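Local structure of acid phosphatase (Bacillus anthracis, 2I33) at residues Q39-G44 with I212-P217; P60-D65 with D108-T113; D67-D72 with F178-S183; I120-N125 with V141-A146. The protein probably hydrolyses phosphate monoesters at acidic pH, as a magnesium-dependent class C acid phosphatase of the HAD superfamily. All coordinates share one frame; numbering follows the deposited sequence.

Contact 1: Q39-G44 with I212-P217; sequences QGYNTG and IIFPNP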
loop_
_atom_site.group_PDB
_atom_site.type_symbol
_atom_site.label_atom_id
_atom_site.label_comp_id
_atom_site.label_asym_id
_atom_site.label_seq_id
_atom_site.Cartn_x
_atom_site.Cartn_y
_atom_site.Cartn_z
ATOM N N GLN A 39 4.972 6.041 6.034
ATOM C CA GLN A 39 3.700 6.590 6.461
ATOM C C GLN A 39 3.123 5.748 7.585
ATOM O O GLN A 39 2.634 6.258 8.589
ATOM C CB GLN A 39 2.697 6.568 5.313
ATOM C CG GLN A 39 1.301 7.010 5.692
ATOM C CD GLN A 39 0.503 7.435 4.472
ATOM O OE1 GLN A 39 0.683 8.548 3.966
ATOM N NE2 GLN A 39 -0.309 6.496 3.919
ATOM N N GLY A 40 3.204 4.435 7.414
ATOM C CA GLY A 40 2.692 3.515 8.423
ATOM C C GLY A 40 3.448 3.697 9.745
ATOM O O GLY A 40 2.850 3.867 10.822
ATOM N N TYR A 41 4.763 3.694 9.678
ATOM C CA TYR A 41 5.553 3.832 10.901
ATOM C C TYR A 41 5.454 5.218 11.511
ATOM O O TYR A 41 5.454 5.356 12.752
ATOM C CB TYR A 41 6.988 3.347 10.703
ATOM C CG TYR A 41 7.072 1.831 10.690
ATOM C CD1 TYR A 41 6.739 1.086 11.824
ATOM C CD2 TYR A 41 7.427 1.138 9.526
ATOM C CE1 TYR A 41 6.798 -0.273 11.803
ATOM C CE2 TYR A 41 7.488 -0.247 9.508
ATOM C CZ TYR A 41 7.151 -0.939 10.642
ATOM O OH TYR A 41 7.192 -2.313 10.670
ATOM N N ASN A 42 5.325 6.257 10.683
ATOM C CA ASN A 42 5.109 7.577 11.247
ATOM C C ASN A 42 3.787 7.660 11.999
ATOM O O ASN A 42 3.697 8.259 13.068
ATOM C CB ASN A 42 5.135 8.641 10.164
ATOM C CG ASN A 42 6.512 8.855 9.594
ATOM O OD1 ASN A 42 7.534 8.476 10.200
ATOM N ND2 ASN A 42 6.554 9.468 8.426
ATOM N N THR A 43 2.755 7.095 11.382
ATOM C CA THR A 43 1.437 7.131 11.954
ATOM C C THR A 43 1.467 6.290 13.222
ATOM O O THR A 43 0.908 6.667 14.250
ATOM C CB THR A 43 0.411 6.613 10.956
ATOM O OG1 THR A 43 0.460 7.451 9.789
ATOM C CG2 THR A 43 -0.969 6.621 11.552
ATOM N N GLY A 44 2.132 5.154 13.161
ATOM C CA GLY A 44 2.261 4.317 14.347
ATOM C C GLY A 44 2.940 5.063 15.498
ATOM O O GLY A 44 2.539 4.965 16.671
ATOM N N ILE A 212 -2.154 -0.699 12.050
ATOM C CA ILE A 212 -1.304 -0.006 11.125
ATOM C C ILE A 212 -0.970 -1.003 10.041
ATOM O O ILE A 212 -0.315 -2.022 10.281
ATOM C CB ILE A 212 -0.036 0.532 11.789
ATOM C CG1 ILE A 212 -0.409 1.312 13.056
ATOM C CG2 ILE A 212 0.750 1.357 10.769
ATOM C CD1 ILE A 212 -1.278 2.528 12.823
ATOM N N ILE A 213 -1.446 -0.708 8.846
ATOM C CA ILE A 213 -1.319 -1.636 7.723
ATOM C C ILE A 213 -0.269 -1.184 6.734
ATOM O O ILE A 213 -0.093 0.016 6.530
ATOM C CB ILE A 213 -2.685 -1.865 7.036
ATOM C CG1 ILE A 213 -2.574 -2.942 5.948
ATOM C CG2 ILE A 213 -3.301 -0.558 6.576
ATOM C CD1 ILE A 213 -3.796 -3.677 5.738
ATOM N N PHE A 214 0.431 -2.181 6.169
ATOM C CA PHE A 214 1.466 -2.023 5.161
ATOM C C PHE A 214 1.088 -2.756 3.875
ATOM O O PHE A 214 0.393 -3.759 3.892
ATOM C CB PHE A 214 2.787 -2.528 5.693
ATOM C CG PHE A 214 3.255 -1.739 6.875
ATOM C CD1 PHE A 214 3.834 -0.519 6.695
ATOM C CD2 PHE A 214 3.080 -2.194 8.151
ATOM C CE1 PHE A 214 4.236 0.275 7.765
ATOM C CE2 PHE A 214 3.497 -1.428 9.226
ATOM C CZ PHE A 214 4.064 -0.185 9.022
ATOM N N PRO A 215 1.576 -2.239 2.748
ATOM C CA PRO A 215 1.171 -2.833 1.452
ATOM C C PRO A 215 1.975 -4.037 1.019
ATOM O O PRO A 215 3.187 -3.966 0.852
ATOM C CB PRO A 215 1.418 -1.676 0.484
ATOM C CG PRO A 215 2.654 -1.006 1.089
ATOM C CD PRO A 215 2.361 -1.001 2.569
ATOM N N ASN A 216 1.287 -5.133 0.747
ATOM C CA ASN A 216 1.915 -6.343 0.240
ATOM C C ASN A 216 1.054 -6.987 -0.847
ATOM O O ASN A 216 0.225 -7.860 -0.596
ATOM C CB ASN A 216 2.148 -7.347 1.361
ATOM C CG ASN A 216 2.782 -8.624 0.850
ATOM O OD1 ASN A 216 3.091 -8.710 -0.367
ATOM N ND2 ASN A 216 2.981 -9.594 1.734
ATOM N N PRO A 217 1.267 -6.548 -2.081
ATOM C CA PRO A 217 0.555 -7.137 -3.212
ATOM C C PRO A 217 1.176 -8.406 -3.749
ATOM O O PRO A 217 0.726 -8.885 -4.797
ATOM C CB PRO A 217 0.652 -6.038 -4.274
ATOM C CG PRO A 217 1.958 -5.431 -3.982
ATOM C CD PRO A 217 2.141 -5.437 -2.506
#
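Gly40 O, one turn back from Gly44 in helix 31-54, accepts from Gly44 N at 2.8 Å and has the CG2 branch of Ile212 3.3 Å away. Thr43 grips the neighbouring carbonyl, Gln39 O, with both OG1 and its backbone N, the two donors arriving from opposite faces of the carbonyl plane. With OG1 occupied in this way, the methyl CG2 of Thr43 is the atom that meets Ile212, at 4.3 Å from CD1. Gly40 presents bare backbone to strand 211-213 and its exit, which lets CE1 of Phe214 come within 3.6 Å of Gly40 CA. The same ring drives its CZ over the centre of the Tyr41 ring, 3.4 Å above that plane; the planes are inclined at 32°, an oblique meeting. Tyr41 CG stands beside the backbone N (chi1 -76°), which carries the ring along the helix flank to Phe214. Tyr37 stacks on Phe214, and Phe178 meets the Tyr41 ring, so the aromatic cluster extends beyond the pair. At the subunit interface, Gln39 NE2 donates to Ile213 O of the second subunit. No hydrogen bond joins the two segments; the helix meets the edge strand and the loop that leaves it through apolar side chains laid largely on glycine backbone, while Tyr41 OH, bonded to Thr69 O, links the cluster to the magnesium-binding loop.

Contact 2: P60-D65 with D108-T113; sequences PAIVLD and DFLKYT. With MG (magnesium ion), chain C.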
loop_
_atom_site.group_PDB
_atom_site.type_symbol
_atom_site.label_atom_id
_atom_site.label_comp_id
_atom_site.label_asym_id
_atom_site.label_seq_id
_atom_site.Cartn_x
_atom_site.Cartn_y
_atom_site.Cartn_z
ATOM N N PRO A 60 2.256 -1.096 28.584
ATOM C CA PRO A 60 1.965 -1.042 27.159
ATOM C C PRO A 60 2.817 -1.998 26.322
ATOM O O PRO A 60 3.992 -2.237 26.615
ATOM C CB PRO A 60 2.271 0.417 26.784
ATOM C CG PRO A 60 3.129 0.926 27.879
ATOM C CD PRO A 60 2.853 0.148 29.096
ATOM N N ALA A 61 2.220 -2.510 25.254
ATOM C CA ALA A 61 2.963 -3.249 24.240
ATOM C C ALA A 61 2.502 -2.868 22.847
ATOM O O ALA A 61 1.427 -2.303 22.662
ATOM C CB ALA A 61 2.805 -4.728 24.407
ATOM N N ILE A 62 3.349 -3.166 21.890
ATOM C CA ILE A 62 2.937 -3.192 20.497
ATOM C C ILE A 62 3.272 -4.551 19.925
ATOM O O ILE A 62 4.124 -5.279 20.455
ATOM C CB ILE A 62 3.605 -2.093 19.652
ATOM C CG1 ILE A 62 5.112 -2.334 19.545
ATOM C CG2 ILE A 62 3.247 -0.713 20.234
ATOM C CD1 ILE A 62 5.771 -1.387 18.585
ATOM N N VAL A 63 2.540 -4.895 18.879
ATOM C CA VAL A 63 2.676 -6.150 18.193
ATOM C C VAL A 63 2.943 -5.865 16.737
ATOM O O VAL A 63 2.273 -5.035 16.162
ATOM C CB VAL A 63 1.383 -6.948 18.305
ATOM C CG1 VAL A 63 1.338 -8.067 17.260
ATOM C CG2 VAL A 63 1.234 -7.470 19.719
ATOM N N LEU A 64 3.921 -6.554 16.185
ATOM C CA LEU A 64 4.209 -6.483 14.776
ATOM C C LEU A 64 4.358 -7.845 14.163
ATOM O O LEU A 64 4.950 -8.756 14.733
ATOM C CB LEU A 64 5.504 -5.738 14.513
ATOM C CG LEU A 64 5.662 -4.392 15.206
ATOM C CD1 LEU A 64 6.445 -4.526 16.512
ATOM C CD2 LEU A 64 6.345 -3.425 14.281
ATOM N N ASP A 65 3.846 -7.973 12.948
ATOM C CA ASP A 65 4.204 -9.057 12.100
ATOM C C ASP A 65 5.672 -8.855 11.689
ATOM O O ASP A 65 6.202 -7.759 11.833
ATOM C CB ASP A 65 3.269 -8.972 10.886
ATOM C CG ASP A 65 3.601 -9.918 9.839
ATOM O OD1 ASP A 65 3.727 -11.123 10.142
ATOM O OD2 ASP A 65 3.775 -9.411 8.690
ATOM N N ASP A 108 13.827 2.413 13.259
ATOM C CA ASP A 108 13.793 3.637 14.060
ATOM C C ASP A 108 12.555 3.677 14.926
ATOM O O ASP A 108 12.609 4.114 16.069
ATOM C CB ASP A 108 13.873 4.881 13.190
ATOM C CG ASP A 108 15.262 5.123 12.646
ATOM O OD1 ASP A 108 16.257 4.570 13.185
ATOM O OD2 ASP A 108 15.359 5.918 11.680
ATOM N N PHE A 109 11.440 3.186 14.386
ATOM C CA PHE A 109 10.214 3.172 15.157
ATOM C C PHE A 109 10.352 2.207 16.316
ATOM O O PHE A 109 9.963 2.492 17.461
ATOM C CB PHE A 109 9.003 2.805 14.309
ATOM C CG PHE A 109 7.804 2.476 15.125
ATOM C CD1 PHE A 109 7.098 3.457 15.805
ATOM C CD2 PHE A 109 7.409 1.153 15.284
ATOM C CE1 PHE A 109 6.032 3.124 16.599
ATOM C CE2 PHE A 109 6.344 0.817 16.119
ATOM C CZ PHE A 109 5.656 1.799 16.763
ATOM N N LEU A 110 10.950 1.052 16.042
ATOM C CA LEU A 110 11.099 0.091 17.105
ATOM C C LEU A 110 12.074 0.582 18.197
ATOM O O LEU A 110 11.838 0.378 19.379
ATOM C CB LEU A 110 11.591 -1.246 16.559
ATOM C CG LEU A 110 10.598 -1.932 15.624
ATOM C CD1 LEU A 110 11.266 -3.065 14.895
ATOM C CD2 LEU A 110 9.395 -2.411 16.403
ATOM N N LYS A 111 13.170 1.230 17.805
ATOM C CA LYS A 111 14.072 1.807 18.767
ATOM C C LYS A 111 13.396 2.916 19.569
ATOM O O LYS A 111 13.669 3.060 20.759
ATOM C CB LYS A 111 15.340 2.329 18.100
ATOM C CG LYS A 111 16.202 1.241 17.487
ATOM C CD LYS A 111 16.727 0.235 18.469
ATOM C CE LYS A 111 17.882 0.766 19.289
ATOM N NZ LYS A 111 18.240 -0.207 20.349
ATOM N N TYR A 112 12.517 3.691 18.923
ATOM C CA TYR A 112 11.749 4.706 19.649
ATOM C C TYR A 112 10.839 4.082 20.695
ATOM O O TYR A 112 10.804 4.471 21.861
ATOM C CB TYR A 112 10.908 5.514 18.698
ATOM C CG TYR A 112 10.073 6.555 19.395
ATOM C CD1 TYR A 112 10.631 7.758 19.810
ATOM C CD2 TYR A 112 8.718 6.347 19.629
ATOM C CE1 TYR A 112 9.864 8.715 20.451
ATOM C CE2 TYR A 112 7.956 7.304 20.276
ATOM C CZ TYR A 112 8.527 8.485 20.665
ATOM O OH TYR A 112 7.772 9.464 21.303
ATOM N N THR A 113 10.111 3.075 20.243
ATOM C CA THR A 113 9.228 2.314 21.100
ATOM C C THR A 113 9.987 1.788 22.314
ATOM O O THR A 113 9.540 1.955 23.459
ATOM C CB THR A 113 8.586 1.187 20.290
ATOM O OG1 THR A 113 7.810 1.749 19.224
ATOM C CG2 THR A 113 7.697 0.372 21.172
HETATM MG MG MG C . 3.514 -10.482 6.918
HETATM O O HOH W 1 4.191 -12.464 7.584
HETATM O O HOH W 2 1.599 -11.020 7.654
HETATM O O HOH W 3 3.252 -11.158 5.229
#
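The Phe109 ring has Thr113 OG1 on one face, 3.3 Å above the plane and offset toward the rim, while CD1 of Ile62 approaches obliquely, 3.4 Å from Phe109 CE2. The rings of Tyr41 and Phe178 also border it, the latter inclined at about 45°. Thr113 OG1 is fixed over the ring by its bond to Phe109 O, 2.9 Å long, in which the hydroxyl stands well above the carbonyl plane. Ile62 holds CG1 between its backbone N and carbonyl carbon (chi1 66°), and from there CD1 reaches the helix. Its tip faces that of Thr113, with CD1 3.7 Å from CG2. Two residues along the strand, Leu64 and Leu110 lie alongside, pointing opposite ways, Leu64 CD1 touching Leu110 CD2 at 3.6 Å. Helix 106-115 leads back to the sheet in a beta-alpha-beta crossover with a long insertion: the axes of strand 60-64 and helix 108-113 pass 10.9 Å apart, at 161° between their N-to-C directions, and the chain then returns as the parallel neighbour strand 119-125. In the HAD fold the end of this first strand carries the leading aspartate of the DxDx(T/V) motif. Here that residue is Asp65, whose OD2 binds magnesium at 2.1 Å. Its other oxygen, OD1, accepts a hydrogen bond from a magnesium-bound water at 2.9 Å and forms a salt bridge with Lys161 NZ.

Contact 3: D67-D72 with F178-S183; sequences DETVLD and FGDNLS. With MG (magnesium ion), chain C.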
loop_
_atom_site.group_PDB
_atom_site.type_symbol
_atom_site.label_atom_id
_atom_site.label_comp_id
_atom_site.label_asym_id
_atom_site.label_seq_id
_atom_site.Cartn_x
_atom_site.Cartn_y
_atom_site.Cartn_z
ATOM N N ASP A 67 7.356 -10.656 8.473
ATOM C CA ASP A 67 7.598 -10.698 7.030
ATOM C C ASP A 67 6.689 -9.687 6.342
ATOM O O ASP A 67 5.464 -9.714 6.458
ATOM C CB ASP A 67 7.409 -12.114 6.487
ATOM C CG ASP A 67 8.389 -13.097 7.110
ATOM O OD1 ASP A 67 9.581 -12.770 7.167
ATOM O OD2 ASP A 67 7.952 -14.180 7.597
ATOM N N GLU A 68 7.322 -8.812 5.590
ATOM C CA GLU A 68 6.635 -7.734 4.881
ATOM C C GLU A 68 6.031 -6.667 5.821
ATOM O O GLU A 68 5.226 -5.834 5.390
ATOM C CB GLU A 68 5.639 -8.265 3.876
ATOM C CG GLU A 68 6.298 -8.750 2.568
ATOM C CD GLU A 68 7.503 -9.647 2.734
ATOM O OE1 GLU A 68 7.331 -10.856 2.996
ATOM O OE2 GLU A 68 8.632 -9.116 2.548
ATOM N N THR A 69 6.491 -6.658 7.060
ATOM C CA THR A 69 6.169 -5.608 7.988
ATOM C C THR A 69 7.445 -5.003 8.553
ATOM O O THR A 69 7.641 -3.790 8.475
ATOM C CB THR A 69 5.269 -6.145 9.113
ATOM O OG1 THR A 69 4.038 -6.591 8.534
ATOM C CG2 THR A 69 5.026 -5.081 10.106
ATOM N N VAL A 70 8.334 -5.861 9.072
ATOM C CA VAL A 70 9.655 -5.485 9.575
ATOM C C VAL A 70 10.744 -5.982 8.616
ATOM O O VAL A 70 11.673 -5.262 8.321
ATOM C CB VAL A 70 9.926 -6.029 10.984
ATOM C CG1 VAL A 70 11.308 -5.693 11.430
ATOM C CG2 VAL A 70 8.870 -5.492 11.970
ATOM N N LEU A 71 10.631 -7.223 8.172
ATOM C CA LEU A 71 11.650 -7.835 7.308
ATOM C C LEU A 71 11.168 -7.987 5.882
ATOM O O LEU A 71 10.060 -8.451 5.618
ATOM C CB LEU A 71 12.030 -9.224 7.858
ATOM C CG LEU A 71 12.693 -9.233 9.250
ATOM C CD1 LEU A 71 12.906 -10.669 9.740
ATOM C CD2 LEU A 71 13.962 -8.439 9.296
ATOM N N ASP A 72 12.053 -7.629 4.965
ATOM C CA ASP A 72 11.782 -7.634 3.544
ATOM C C ASP A 72 12.215 -8.962 2.912
ATOM O O ASP A 72 13.401 -9.237 2.781
ATOM C CB ASP A 72 12.537 -6.485 2.912
ATOM C CG ASP A 72 12.252 -6.325 1.448
ATOM O OD1 ASP A 72 11.644 -7.228 0.826
ATOM O OD2 ASP A 72 12.656 -5.266 0.926
ATOM N N PHE A 178 0.817 -3.862 13.969
ATOM C CA PHE A 178 1.421 -3.535 12.673
ATOM C C PHE A 178 1.414 -4.770 11.795
ATOM O O PHE A 178 1.860 -5.831 12.227
ATOM C CB PHE A 178 2.879 -3.060 12.835
ATOM C CG PHE A 178 2.994 -1.747 13.580
ATOM C CD1 PHE A 178 3.202 -0.580 12.897
ATOM C CD2 PHE A 178 2.849 -1.706 14.950
ATOM C CE1 PHE A 178 3.291 0.609 13.573
ATOM C CE2 PHE A 178 2.929 -0.525 15.639
ATOM C CZ PHE A 178 3.150 0.639 14.941
ATOM N N GLY A 179 0.978 -4.634 10.546
ATOM C CA GLY A 179 1.064 -5.793 9.668
ATOM C C GLY A 179 0.738 -5.486 8.221
ATOM O O GLY A 179 0.297 -4.404 7.905
ATOM N N ASP A 180 0.949 -6.478 7.370
ATOM C CA ASP A 180 0.664 -6.361 5.943
ATOM C C ASP A 180 -0.477 -7.257 5.513
ATOM O O ASP A 180 -0.862 -7.281 4.343
ATOM C CB ASP A 180 1.877 -6.755 5.111
ATOM C CG ASP A 180 2.254 -8.219 5.308
ATOM O OD1 ASP A 180 2.698 -8.551 6.433
ATOM O OD2 ASP A 180 2.102 -8.998 4.330
ATOM N N ASN A 181 -0.996 -8.012 6.454
ATOM C CA ASN A 181 -2.009 -8.986 6.187
ATOM C C ASN A 181 -3.079 -8.762 7.247
ATOM O O ASN A 181 -2.764 -8.556 8.413
ATOM C CB ASN A 181 -1.376 -10.359 6.354
ATOM C CG ASN A 181 -2.315 -11.500 6.017
ATOM O OD1 ASN A 181 -3.556 -11.419 6.195
ATOM N ND2 ASN A 181 -1.722 -12.599 5.562
ATOM N N LEU A 182 -4.334 -8.745 6.838
ATOM C CA LEU A 182 -5.427 -8.446 7.778
ATOM C C LEU A 182 -5.387 -9.368 8.973
ATOM O O LEU A 182 -5.751 -8.960 10.061
ATOM C CB LEU A 182 -6.791 -8.541 7.108
ATOM C CG LEU A 182 -7.079 -7.468 6.073
ATOM C CD1 LEU A 182 -8.410 -7.740 5.409
ATOM C CD2 LEU A 182 -6.978 -6.102 6.673
ATOM N N SER A 183 -4.921 -10.599 8.777
ATOM C CA SER A 183 -4.854 -11.558 9.893
ATOM C C SER A 183 -3.743 -11.208 10.914
ATOM O O SER A 183 -3.610 -11.868 11.951
ATOM C CB SER A 183 -4.765 -13.012 9.414
ATOM O OG SER A 183 -3.782 -13.160 8.442
HETATM MG MG MG C . 3.514 -10.482 6.918
HETATM O O HOH W 3 3.252 -11.158 5.229
HETATM O O HOH W 2 1.599 -11.020 7.654
HETATM O O HOH W 1 4.191 -12.464 7.584
#
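The magnesium site of the HAD fold is closed here, where the DxDx(T/V) loop after strand 59-64 faces the end of strand 172-179. Asp67 gives the metal its backbone O, at 2.1 Å, and Asp180 gives a carboxylate oxygen, OD1; Asp65 OD2 and three waters complete six ligands. Sharing the ion brings Asp67 O and Asp180 OD1 to 3.0 Å without a hydrogen bond. The side chain of Asp67 leads away to Asn73 and Arg126. Asp180 CG lies between its backbone N and carbonyl carbon (chi1 64°), which turns the carboxylate to the loop; OD2 accepts from a magnesium-bound water and from Asn216 ND2. CB of Glu68 packs 3.6 Å from that OD2, its own carboxylate bending off to Tyr219 and Asn73. The Thr69 side chain lies aslant that of Asp180, with OG1 3.3 Å from Gly179 CA and 3.2 Å from Asp180 OD1, its bond going to Asp65 OD2, while its methyl CG2 meets Phe178 CB at 4.0 Å. The loop is pinned by Glu68 N donating to Leu71 O. Beyond the site, Asn181 OD1 accepts from Ser183 N at 3.0 Å in an Asx turn.

Contact 4: I120-N125 with V141-A146; sequences IYYISN and VGAPQA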
loop_
_atom_site.group_PDB
_atom_site.type_symbol
_atom_site.label_atom_id
_atom_site.label_comp_id
_atom_site.label_asym_id
_atom_site.label_seq_id
_atom_site.Cartn_x
_atom_site.Cartn_y
_atom_site.Cartn_z
ATOM N N ILE A 120 7.860 -4.798 22.881
ATOM C CA ILE A 120 7.590 -5.154 21.496
ATOM C C ILE A 120 7.411 -6.653 21.402
ATOM O O ILE A 120 8.228 -7.419 21.921
ATOM C CB ILE A 120 8.785 -4.746 20.624
ATOM C CG1 ILE A 120 8.969 -3.221 20.719
ATOM C CG2 ILE A 120 8.619 -5.231 19.191
ATOM C CD1 ILE A 120 10.328 -2.761 20.277
ATOM N N TYR A 121 6.344 -7.082 20.725
ATOM C CA TYR A 121 6.150 -8.492 20.400
ATOM C C TYR A 121 6.070 -8.668 18.920
ATOM O O TYR A 121 5.274 -8.026 18.254
ATOM C CB TYR A 121 4.927 -9.058 21.077
ATOM C CG TYR A 121 5.217 -9.018 22.538
ATOM C CD1 TYR A 121 5.970 -10.014 23.133
ATOM C CD2 TYR A 121 4.847 -7.921 23.308
ATOM C CE1 TYR A 121 6.308 -9.940 24.477
ATOM C CE2 TYR A 121 5.166 -7.836 24.620
ATOM C CZ TYR A 121 5.892 -8.838 25.212
ATOM O OH TYR A 121 6.196 -8.728 26.551
ATOM N N TYR A 122 6.972 -9.493 18.418
ATOM C CA TYR A 122 6.983 -9.853 17.007
ATOM C C TYR A 122 6.189 -11.145 16.884
ATOM O O TYR A 122 6.695 -12.216 17.186
ATOM C CB TYR A 122 8.401 -10.072 16.492
ATOM C CG TYR A 122 9.342 -8.915 16.740
ATOM C CD1 TYR A 122 9.337 -7.815 15.929
ATOM C CD2 TYR A 122 10.245 -8.934 17.810
ATOM C CE1 TYR A 122 10.197 -6.766 16.132
ATOM C CE2 TYR A 122 11.092 -7.884 18.030
ATOM C CZ TYR A 122 11.072 -6.803 17.184
ATOM O OH TYR A 122 11.928 -5.751 17.389
ATOM N N ILE A 123 4.944 -11.043 16.413
ATOM C CA ILE A 123 4.086 -12.202 16.248
ATOM C C ILE A 123 4.085 -12.513 14.758
ATOM O O ILE A 123 3.519 -11.777 13.981
ATOM C CB ILE A 123 2.676 -11.928 16.784
ATOM C CG1 ILE A 123 2.766 -11.557 18.269
ATOM C CG2 ILE A 123 1.789 -13.162 16.578
ATOM C CD1 ILE A 123 1.443 -11.180 18.913
ATOM N N SER A 124 4.703 -13.634 14.404
ATOM C CA SER A 124 5.014 -13.977 13.022
ATOM C C SER A 124 4.693 -15.429 12.750
ATOM O O SER A 124 4.856 -16.266 13.632
ATOM C CB SER A 124 6.508 -13.755 12.795
ATOM O OG SER A 124 6.956 -14.410 11.631
ATOM N N ASN A 125 4.221 -15.738 11.540
ATOM C CA ASN A 125 3.965 -17.114 11.157
ATOM C C ASN A 125 5.143 -17.859 10.521
ATOM O O ASN A 125 4.974 -18.959 9.993
ATOM C CB ASN A 125 2.682 -17.214 10.332
ATOM C CG ASN A 125 1.460 -16.875 11.158
ATOM O OD1 ASN A 125 1.553 -16.829 12.378
ATOM N ND2 ASN A 125 0.320 -16.652 10.509
ATOM N N VAL A 141 19.645 -6.753 11.696
ATOM C CA VAL A 141 19.013 -5.496 11.286
ATOM C C VAL A 141 18.911 -4.517 12.463
ATOM O O VAL A 141 18.530 -3.361 12.284
ATOM C CB VAL A 141 17.657 -5.698 10.596
ATOM C CG1 VAL A 141 17.850 -6.588 9.378
ATOM C CG2 VAL A 141 16.623 -6.279 11.559
ATOM N N GLY A 142 19.259 -4.978 13.660
ATOM C CA GLY A 142 19.252 -4.111 14.846
ATOM C C GLY A 142 17.882 -3.910 15.465
ATOM O O GLY A 142 17.634 -2.900 16.154
ATOM N N ALA A 143 16.998 -4.882 15.278
ATOM C CA ALA A 143 15.668 -4.822 15.881
ATOM C C ALA A 143 15.824 -5.061 17.370
ATOM O O ALA A 143 16.557 -5.978 17.778
ATOM C CB ALA A 143 14.756 -5.872 15.259
ATOM N N PRO A 144 15.176 -4.237 18.204
ATOM C CA PRO A 144 15.257 -4.464 19.641
ATOM C C PRO A 144 14.493 -5.690 20.101
ATOM O O PRO A 144 13.610 -6.197 19.401
ATOM C CB PRO A 144 14.616 -3.220 20.249
ATOM C CG PRO A 144 13.792 -2.658 19.227
ATOM C CD PRO A 144 14.324 -3.080 17.879
ATOM N N GLN A 145 14.831 -6.140 21.298
ATOM C CA GLN A 145 14.114 -7.226 21.930
ATOM C C GLN A 145 14.049 -8.450 21.010
ATOM O O GLN A 145 13.010 -9.070 20.890
ATOM C CB GLN A 145 12.715 -6.725 22.374
ATOM C CG GLN A 145 12.770 -5.703 23.544
ATOM C CD GLN A 145 11.505 -4.851 23.683
ATOM O OE1 GLN A 145 10.391 -5.348 23.559
ATOM N NE2 GLN A 145 11.683 -3.546 23.953
ATOM N N ALA A 146 15.173 -8.787 20.367
ATOM C CA ALA A 146 15.251 -9.927 19.439
ATOM C C ALA A 146 15.543 -11.211 20.204
ATOM O O ALA A 146 16.604 -11.833 20.039
ATOM C CB ALA A 146 16.322 -9.691 18.360
#
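Ile120 N donates to the amide oxygen OE1 of Gln145 across 2.7 Å, a fairly straight bond (161° at the hydrogen) with the donor tilted slightly from the amide plane. Tyr122, two residues on, sends its OH to Pro144 O, also at 2.7 Å; the hydroxyl approaches a lone pair of that oxygen, within the carbonyl plane. The Tyr122 ring turns its edge to the loop, with Pro144 O and Gln145 O both near its plane, the latter 3.6 Å from CE2. Over one face of that ring sits CG2 of Ile120, 3.5 Å above the plane and offset toward the rim. Ala143 CB touches the phenol oxygen, and the Ile120 side chain meets that of Pro144 at about a right angle, Ile120 CD1 3.6 Å from Pro144 CG. The loop backbone helps to place these groups: Gly142 ends helix 131-141 in a Schellman motif, and Gln145 takes a left-handed conformation (phi 54°). The Gln145 side chain then runs extended to Ile120, whose own O is bonded by His150. Helix 131-141 and its loop link parallel strands 119-125 and 151-154 in a beta-alpha-beta crossover. The backbone of Tyr122 is hydrogen-bonded to Leu152, that of Tyr121 to Ile62 and Leu64 on the other side, and Leu110 of helix 106-115 packs against both Tyr122 and Pro144.

Overall arrangement
All four contacts are largely buried and reach the same parallel sheet. Contacts 1 and 2 set helices against it by apolar packing and meet each other where Tyr41 touches Phe109. Contact 3, nearest the chain centre, is instead polar and metal-centred; contact 2 supplies its remaining protein ligand, Asp65, while contact 1 reaches contact 3 through side-chain hydrogen bonds. Contact 4 lies toward the other edge of the sheet from contact 1, has a partly exposed loop, and is the one of the four whose segments are joined by direct hydrogen bonds. Strand pairing links contact 2 directly to contacts 3 and 4. Contacts 1 and 3 also touch the second subunit; contacts 2 and 4 do not.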